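Side-chain contacts in nickel-dependent hydrogenase large subunit (Allochromatium vinosum, PDB 3MYR), which serves as the large subunit of a heterodimeric [NiFe] hydrogenase, carrying the nickel-iron centre at which hydrogen is oxidised and electrons pass to an acceptor: residues K203-A206 against K211-H214; G515-R520 against A525-L530; W140-P145 against Y191-A196. All coordinates share one frame; numbering follows the deposited sequence.

Contact 1: residues K203-A206 against K211-H214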
loop_
_atom_site.group_PDB
_atom_site.type_symbol
_atom_site.label_atom_id
_atom_site.label_comp_id
_atom_site.label_asym_id
_atom_site.label_seq_id
_atom_site.Cartn_x
_atom_site.Cartn_y
_atom_site.Cartn_z
ATOM N N LYS B 203 5.369 -3.018 14.182
ATOM C CA LYS B 203 5.147 -2.518 15.577
ATOM C C LYS B 203 5.612 -1.081 15.738
ATOM O O LYS B 203 5.159 -0.375 16.636
ATOM C CB LYS B 203 5.990 -3.390 16.557
ATOM C CG LYS B 203 5.428 -4.817 16.657
ATOM C CD LYS B 203 6.282 -5.610 17.595
ATOM C CE LYS B 203 5.661 -7.023 17.713
ATOM N NZ LYS B 203 6.680 -7.732 18.574
ATOM N N PHE B 204 6.532 -0.643 14.860
ATOM C CA PHE B 204 7.021 0.732 14.936
ATOM C C PHE B 204 5.869 1.736 14.692
ATOM O O PHE B 204 5.698 2.692 15.453
ATOM C CB PHE B 204 8.073 0.952 13.816
ATOM C CG PHE B 204 8.902 2.229 13.956
ATOM C CD1 PHE B 204 10.135 2.211 14.603
ATOM C CD2 PHE B 204 8.455 3.431 13.396
ATOM C CE1 PHE B 204 10.951 3.363 14.654
ATOM C CE2 PHE B 204 9.218 4.595 13.517
ATOM C CZ PHE B 204 10.495 4.541 14.104
ATOM N N HIS B 205 5.128 1.586 13.594
ATOM C CA HIS B 205 3.946 2.433 13.416
ATOM C C HIS B 205 2.886 2.288 14.551
ATOM O O HIS B 205 2.176 3.262 14.868
ATOM C CB HIS B 205 3.259 2.123 12.081
ATOM C CG HIS B 205 4.017 2.632 10.903
ATOM N ND1 HIS B 205 3.602 2.421 9.597
ATOM C CD2 HIS B 205 5.134 3.408 10.836
ATOM C CE1 HIS B 205 4.395 3.096 8.785
ATOM N NE2 HIS B 205 5.344 3.683 9.506
ATOM N N ALA B 206 2.822 1.133 15.201
ATOM C CA ALA B 206 1.778 0.975 16.227
ATOM C C ALA B 206 2.153 1.792 17.465
ATOM O O ALA B 206 1.306 2.431 18.085
ATOM C CB ALA B 206 1.605 -0.515 16.575
ATOM N N LYS B 211 -1.545 1.732 15.353
ATOM C CA LYS B 211 -1.867 0.511 14.622
ATOM C C LYS B 211 -1.183 0.508 13.310
ATOM O O LYS B 211 -0.860 1.556 12.785
ATOM C CB LYS B 211 -3.384 0.375 14.394
ATOM C CG LYS B 211 -3.962 1.596 13.760
ATOM C CD LYS B 211 -5.468 1.534 13.711
ATOM C CE LYS B 211 -5.873 0.746 12.453
ATOM N NZ LYS B 211 -7.066 1.235 11.815
ATOM N N ASN B 212 -1.033 -0.681 12.730
ATOM C CA ASN B 212 -0.569 -0.788 11.344
ATOM C C ASN B 212 -1.190 -2.065 10.803
ATOM O O ASN B 212 -1.031 -3.087 11.432
ATOM C CB ASN B 212 1.005 -0.919 11.288
ATOM C CG ASN B 212 1.527 -1.141 9.828
ATOM O OD1 ASN B 212 2.189 -0.262 9.202
ATOM N ND2 ASN B 212 1.200 -2.272 9.279
ATOM N N PRO B 213 -1.861 -2.011 9.650
ATOM C CA PRO B 213 -1.964 -0.813 8.780
ATOM C C PRO B 213 -2.821 0.367 9.331
ATOM O O PRO B 213 -3.620 0.209 10.275
ATOM C CB PRO B 213 -2.613 -1.365 7.479
ATOM C CG PRO B 213 -2.299 -2.946 7.518
ATOM C CD PRO B 213 -2.485 -3.195 9.007
ATOM N N HIS B 214 -2.684 1.505 8.646
ATOM C CA HIS B 214 -3.462 2.668 8.854
ATOM C C HIS B 214 -3.259 3.378 10.201
ATOM O O HIS B 214 -4.219 3.626 10.935
ATOM C CB HIS B 214 -4.942 2.358 8.471
ATOM C CG HIS B 214 -5.127 2.191 6.990
ATOM N ND1 HIS B 214 -6.173 1.505 6.413
ATOM C CD2 HIS B 214 -4.326 2.573 5.968
ATOM C CE1 HIS B 214 -6.031 1.499 5.101
ATOM N NE2 HIS B 214 -4.928 2.174 4.807
#

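Contact 2: residues G515-R520 against A525-L530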
loop_
_atom_site.group_PDB
_atom_site.type_symbol
_atom_site.label_atom_id
_atom_site.label_comp_id
_atom_site.label_asym_id
_atom_site.label_seq_id
_atom_site.Cartn_x
_atom_site.Cartn_y
_atom_site.Cartn_z
ATOM N N GLY B 515 -0.358 5.654 -15.720
ATOM C CA GLY B 515 -1.468 6.368 -16.359
ATOM C C GLY B 515 -1.358 6.219 -17.873
ATOM O O GLY B 515 -0.287 5.886 -18.401
ATOM N N PRO B 516 -2.459 6.450 -18.592
ATOM C CA PRO B 516 -2.428 6.064 -20.011
ATOM C C PRO B 516 -1.907 7.210 -20.878
ATOM O O PRO B 516 -1.259 8.164 -20.375
ATOM C CB PRO B 516 -3.923 5.767 -20.319
ATOM C CG PRO B 516 -4.626 6.874 -19.491
ATOM C CD PRO B 516 -3.811 6.887 -18.149
ATOM N N ARG B 517 -2.173 7.102 -22.174
ATOM C CA ARG B 517 -1.752 8.110 -23.155
ATOM C C ARG B 517 -2.500 9.409 -22.984
ATOM O O ARG B 517 -3.584 9.417 -22.409
ATOM C CB ARG B 517 -1.942 7.596 -24.558
ATOM C CG ARG B 517 -0.880 6.591 -25.000
ATOM C CD ARG B 517 -1.399 5.639 -26.139
ATOM N NE ARG B 517 -0.319 4.773 -26.690
ATOM C CZ ARG B 517 0.211 3.704 -26.069
ATOM N NH1 ARG B 517 -0.256 3.308 -24.894
ATOM N NH2 ARG B 517 1.203 2.992 -26.642
ATOM N N ASP B 518 -1.918 10.492 -23.528
ATOM C CA ASP B 518 -2.502 11.833 -23.513
ATOM C C ASP B 518 -2.927 12.197 -24.940
ATOM O O ASP B 518 -3.002 11.325 -25.806
ATOM C CB ASP B 518 -1.508 12.891 -22.945
ATOM C CG ASP B 518 -0.244 13.041 -23.806
ATOM O OD1 ASP B 518 -0.261 12.666 -25.008
ATOM O OD2 ASP B 518 0.809 13.456 -23.270
ATOM N N GLY B 519 -3.279 13.454 -25.176
ATOM C CA GLY B 519 -3.816 13.852 -26.510
ATOM C C GLY B 519 -2.833 13.809 -27.672
ATOM O O GLY B 519 -3.249 13.851 -28.825
ATOM N N ARG B 520 -1.532 13.745 -27.364
ATOM C CA ARG B 520 -0.476 13.698 -28.388
ATOM C C ARG B 520 -0.091 12.230 -28.635
ATOM O O ARG B 520 0.923 11.962 -29.282
ATOM C CB ARG B 520 0.783 14.505 -27.946
ATOM C CG ARG B 520 0.643 16.067 -27.772
ATOM C CD ARG B 520 -0.624 16.514 -26.889
ATOM N NE ARG B 520 -0.290 17.095 -25.560
ATOM C CZ ARG B 520 -0.998 16.994 -24.411
ATOM N NH1 ARG B 520 -0.456 17.542 -23.324
ATOM N NH2 ARG B 520 -2.181 16.322 -24.307
ATOM N N ALA B 525 4.793 5.904 -18.312
ATOM C CA ALA B 525 6.022 5.143 -17.978
ATOM C C ALA B 525 5.892 3.618 -18.221
ATOM O O ALA B 525 6.747 3.035 -18.882
ATOM C CB ALA B 525 6.504 5.434 -16.612
ATOM N N TYR B 526 4.810 2.998 -17.753
ATOM C CA TYR B 526 4.714 1.513 -17.894
ATOM C C TYR B 526 4.689 1.202 -19.378
ATOM O O TYR B 526 5.309 0.279 -19.853
ATOM C CB TYR B 526 3.395 0.978 -17.326
ATOM C CG TYR B 526 3.247 0.979 -15.811
ATOM C CD1 TYR B 526 4.156 1.653 -14.978
ATOM C CD2 TYR B 526 2.181 0.329 -15.221
ATOM C CE1 TYR B 526 4.013 1.640 -13.578
ATOM C CE2 TYR B 526 2.032 0.304 -13.809
ATOM C CZ TYR B 526 2.913 1.004 -13.007
ATOM O OH TYR B 526 2.668 1.106 -11.643
ATOM N N GLU B 527 3.874 1.949 -20.104
ATOM C CA GLU B 527 3.668 1.695 -21.513
ATOM C C GLU B 527 4.975 1.917 -22.307
ATOM O O GLU B 527 5.363 1.088 -23.152
ATOM C CB GLU B 527 2.488 2.571 -22.037
ATOM C CG GLU B 527 1.096 2.281 -21.376
ATOM C CD GLU B 527 0.058 3.370 -21.762
ATOM O OE1 GLU B 527 -1.164 3.088 -21.833
ATOM O OE2 GLU B 527 0.476 4.522 -22.042
ATOM N N ALA B 528 5.685 2.996 -22.007
ATOM C CA ALA B 528 6.911 3.283 -22.749
ATOM C C ALA B 528 7.966 2.252 -22.323
ATOM O O ALA B 528 8.808 1.854 -23.144
ATOM C CB ALA B 528 7.421 4.714 -22.476
ATOM N N ALA B 529 7.895 1.770 -21.074
ATOM C CA ALA B 529 8.872 0.782 -20.581
ATOM C C ALA B 529 8.750 -0.564 -21.348
ATOM O O ALA B 529 9.761 -1.158 -21.711
ATOM C CB ALA B 529 8.682 0.558 -19.077
ATOM N N LEU B 530 7.536 -1.095 -21.463
ATOM C CA LEU B 530 7.275 -2.282 -22.233
ATOM C C LEU B 530 7.609 -2.096 -23.702
ATOM O O LEU B 530 8.017 -3.078 -24.362
ATOM C CB LEU B 530 5.807 -2.691 -22.107
ATOM C CG LEU B 530 5.490 -3.157 -20.630
ATOM C CD1 LEU B 530 4.032 -3.629 -20.517
ATOM C CD2 LEU B 530 6.457 -4.287 -20.175
HETATM O O HOH W 1 1.727 3.938 -18.354
#

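Contact 3: residues W140-P145 against Y191-A196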
loop_
_atom_site.group_PDB
_atom_site.type_symbol
_atom_site.label_atom_id
_atom_site.label_comp_id
_atom_site.label_asym_id
_atom_site.label_seq_id
_atom_site.Cartn_x
_atom_site.Cartn_y
_atom_site.Cartn_z
ATOM N N TRP B 140 24.500 -12.503 7.526
ATOM C CA TRP B 140 23.212 -12.876 8.113
ATOM C C TRP B 140 23.315 -14.222 8.798
ATOM O O TRP B 140 23.895 -15.156 8.202
ATOM C CB TRP B 140 22.161 -12.958 6.997
ATOM C CG TRP B 140 20.772 -13.427 7.403
ATOM C CD1 TRP B 140 20.125 -14.556 6.937
ATOM C CD2 TRP B 140 19.804 -12.737 8.254
ATOM N NE1 TRP B 140 18.836 -14.602 7.460
ATOM C CE2 TRP B 140 18.601 -13.470 8.203
ATOM C CE3 TRP B 140 19.821 -11.526 8.951
ATOM C CZ2 TRP B 140 17.449 -13.101 8.929
ATOM C CZ3 TRP B 140 18.671 -11.141 9.682
ATOM C CH2 TRP B 140 17.519 -11.937 9.689
ATOM N N PRO B 141 22.794 -14.353 10.060
ATOM C CA PRO B 141 23.087 -15.608 10.798
ATOM C C PRO B 141 22.462 -16.865 10.230
ATOM O O PRO B 141 23.022 -17.950 10.431
ATOM C CB PRO B 141 22.466 -15.374 12.211
ATOM C CG PRO B 141 22.569 -13.814 12.388
ATOM C CD PRO B 141 22.212 -13.319 10.941
ATOM N N LYS B 142 21.269 -16.758 9.647
ATOM C CA LYS B 142 20.433 -17.945 9.434
ATOM C C LYS B 142 20.798 -18.585 8.084
ATOM O O LYS B 142 20.235 -18.212 7.045
ATOM C CB LYS B 142 18.958 -17.604 9.493
ATOM C CG LYS B 142 18.474 -17.099 10.841
ATOM C CD LYS B 142 16.954 -16.818 10.770
ATOM C CE LYS B 142 16.102 -17.438 11.821
ATOM N NZ LYS B 142 14.876 -18.087 11.172
ATOM N N SER B 143 21.794 -19.474 8.101
ATOM C CA SER B 143 22.408 -19.931 6.848
ATOM C C SER B 143 22.852 -21.378 6.955
ATOM O O SER B 143 23.652 -21.864 6.117
ATOM C CB SER B 143 23.663 -19.089 6.584
ATOM O OG SER B 143 24.661 -19.354 7.593
ATOM N N SER B 144 22.467 -22.069 8.024
ATOM C CA SER B 144 23.042 -23.400 8.217
ATOM C C SER B 144 22.462 -24.311 7.128
ATOM O O SER B 144 21.381 -24.045 6.599
ATOM C CB SER B 144 22.744 -23.970 9.605
ATOM O OG SER B 144 21.399 -24.422 9.604
ATOM N N PRO B 145 23.192 -25.382 6.754
ATOM C CA PRO B 145 22.709 -26.363 5.784
ATOM C C PRO B 145 21.451 -27.029 6.273
ATOM O O PRO B 145 20.512 -27.201 5.491
ATOM C CB PRO B 145 23.888 -27.352 5.624
ATOM C CG PRO B 145 25.080 -26.495 5.975
ATOM C CD PRO B 145 24.608 -25.541 7.069
ATOM N N TYR B 191 12.538 -14.999 1.512
ATOM C CA TYR B 191 11.111 -14.667 1.364
ATOM C C TYR B 191 10.367 -14.962 2.679
ATOM O O TYR B 191 9.549 -14.154 3.164
ATOM C CB TYR B 191 10.551 -15.489 0.195
ATOM C CG TYR B 191 9.054 -15.377 -0.124
ATOM C CD1 TYR B 191 8.618 -14.758 -1.316
ATOM C CD2 TYR B 191 8.102 -15.987 0.682
ATOM C CE1 TYR B 191 7.246 -14.718 -1.683
ATOM C CE2 TYR B 191 6.726 -15.918 0.366
ATOM C CZ TYR B 191 6.304 -15.325 -0.835
ATOM O OH TYR B 191 4.948 -15.295 -1.158
ATOM N N LEU B 192 10.650 -16.107 3.261
ATOM C CA LEU B 192 9.957 -16.501 4.490
ATOM C C LEU B 192 10.475 -15.686 5.695
ATOM O O LEU B 192 9.690 -15.316 6.571
ATOM C CB LEU B 192 10.161 -17.996 4.753
ATOM C CG LEU B 192 9.374 -18.921 3.802
ATOM C CD1 LEU B 192 9.889 -20.306 3.948
ATOM C CD2 LEU B 192 7.854 -18.905 4.049
ATOM N N GLU B 193 11.793 -15.450 5.768
ATOM C CA GLU B 193 12.282 -14.593 6.841
ATOM C C GLU B 193 11.700 -13.173 6.716
ATOM O O GLU B 193 11.428 -12.525 7.723
ATOM C CB GLU B 193 13.816 -14.498 6.832
ATOM C CG GLU B 193 14.532 -15.807 6.950
ATOM C CD GLU B 193 14.281 -16.442 8.356
ATOM O OE1 GLU B 193 14.070 -15.660 9.328
ATOM O OE2 GLU B 193 14.231 -17.706 8.469
ATOM N N ALA B 194 11.544 -12.664 5.494
ATOM C CA ALA B 194 10.991 -11.328 5.306
ATOM C C ALA B 194 9.564 -11.241 5.821
ATOM O O ALA B 194 9.186 -10.177 6.326
ATOM C CB ALA B 194 11.071 -10.852 3.790
ATOM N N LEU B 195 8.765 -12.338 5.740
ATOM C CA LEU B 195 7.429 -12.234 6.307
ATOM C C LEU B 195 7.501 -12.105 7.834
ATOM O O LEU B 195 6.698 -11.385 8.401
ATOM C CB LEU B 195 6.530 -13.456 5.989
ATOM C CG LEU B 195 6.149 -13.638 4.557
ATOM C CD1 LEU B 195 5.662 -15.116 4.378
ATOM C CD2 LEU B 195 5.046 -12.585 4.274
ATOM N N ALA B 196 8.378 -12.864 8.517
ATOM C CA ALA B 196 8.482 -12.742 9.991
ATOM C C ALA B 196 9.052 -11.339 10.354
ATOM O O ALA B 196 8.621 -10.695 11.301
ATOM C CB ALA B 196 9.382 -13.829 10.563
#

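Contact 1: residues K203-A206 against K211-H214
His205 holds CG beside its backbone N (chi1 -73°) and Asn212 holds CG anti to its own N (chi1 176°), and these two torsions turn the imidazole and the carboxamide toward each other. The contact is the junction between the short helix 203-209 and the loop after it, at the interface of the large and small subunits of the [NiFe] hydrogenase. The side chains approach with ring and amide planes 38° apart. Below the polar groups the stems touch, His205 CB lying 3.9 Å from Asn212 CB. The amide carbon, Asn212 CG, lies 4.1 Å from His205 ND1, while the far nitrogen of the ring, NE2, is hydrogen-bonded to the carbonyl O of Met95 on helix 86-112, an anchor that limits rotation of the imidazole.

Lys211 starts its side chain away from the helix. Its NZ donates to the carbonyl of Cys147 of the small subunit and lies near the guanidinium of Arg59, while the side chain also touches the Fe3-S4 cluster. Farther along, a cis peptide bond precedes Pro213, and His214 touches an Fe4-S4 cluster. The loop thus borders the iron-sulfur relay of the small subunit, while its start is packed against Ala206: Ala206 CA stands 3.5 Å from Lys211 N, and Ala206 CB is 4.1 Å from Lys211 CA.

Contact 2: residues G515-R520 against A525-L530
Arg517 and Glu527 meet at a steep angle, their guanidinium and carboxylate planes 59° apart, so the ion pair is not the coplanar two-pronged kind. A single nitrogen, Arg517 NH1, serves the carboxylate: it sits about evenly, 3.2 Å from both Glu527 OE1 and Glu527 OE2, with the salt bridge assigned to OE2, and stands 3.1 Å from Glu527 CD. Glu527 OE1 lies at the edge of the guanidinium and in its plane. With CG beside the backbone N (chi1 -62°) and the rest of its chain extended, Glu527 reaches out from helix 525-531 to the loop, where its OE1 also lies 3.7 Å from Pro516 CA.

Both charged ends have further partners. Arg517 NH1 donates to the carbonyl of Ala31, and Tyr32 receives the guanidinium in a cation-pi contact; Glu527 OE1 accepts from Tyr373 OH and Ser33 N, and OE2 from Gly524 N. This many donors around a buried carboxylate would probably favour its ionised form. Water 1 adds a second link, donating to Gly515 O at 2.8 Å and accepting weakly from Glu527 N.

Beyond Arg517, Asp518 OD1 accepts from Arg520 N at 2.9 Å, closing an Asx turn within the connection from helix 509-514 to helix 525-531. A buried salt bridge ties this connection to the start of helix 525-531, and both partners also bond to strand 27-35.

Contact 3: residues W140-P145 against Y191-A196
The indole of Trp140 meets Glu193 at its edge, near the ring plane, with Trp140 CZ2 4.3 Å from Glu193 OE1. One face of the same indole carries Pro141 CD, 3.3 Å above the plane and offset toward the rim. In this helical region of the large subunit, the contact ties the loop between helices 127-137 and 145-160 to the middle of the long helix 181-201. The indole has other aromatic neighbours: the ring of Phe252 on helix 236-265 meets it edge-to-face, and that of His190 stands nearly perpendicular to it.

Across the contact the carboxylate of Glu193 is bonded by Lys142. NZ donates to Glu193 OE2 at 2.8 Å, arriving on the syn side and 26° out of the carboxylate plane, and makes a second, weak bond to OE1 at 3.2 Å, so the ammonium bonds both oxygens unequally. A bend at chi2 (-66°) curls the glutamate, and the lysine bends at chi3 and chi4; the aliphatic part then comes in close as well, Lys142 CD lying 3.4 Å from Glu193 OE1.

Lys142 is the centre of an inverse gamma turn, and a little farther on Ser144 N-caps helix 145-160, its OG accepting from Tyr147 N. Tyr147 is also a full partner in the ion pair through its hydroxyl, which is hydrogen-bonded to Glu193 OE2, the same oxygen that accepts the shorter of the two bonds from Lys142 NZ.

Contacts 1 and 2 are buried and lie on opposite sides of the chain's centre, about 35 Å apart between centres, whereas contact 3 sits at the surface, away from the metal sites. Contacts 1 and 3 are neighbours in the fold: helix 181-201 leads directly to helix 203-209, and their nearest atoms are about 8 Å apart without touching. Contacts 1 and 2 each bind a short helix to an adjoining loop, but contact 3 brings together pieces 46 residues apart. Chemistry follows place: contact 1 sets an imidazole beside a carboxamide, next to the cluster-bearing subunit, contact 2 buries an ion pair among many donors, and contact 3 rests on an outlying lysine-glutamate bridge.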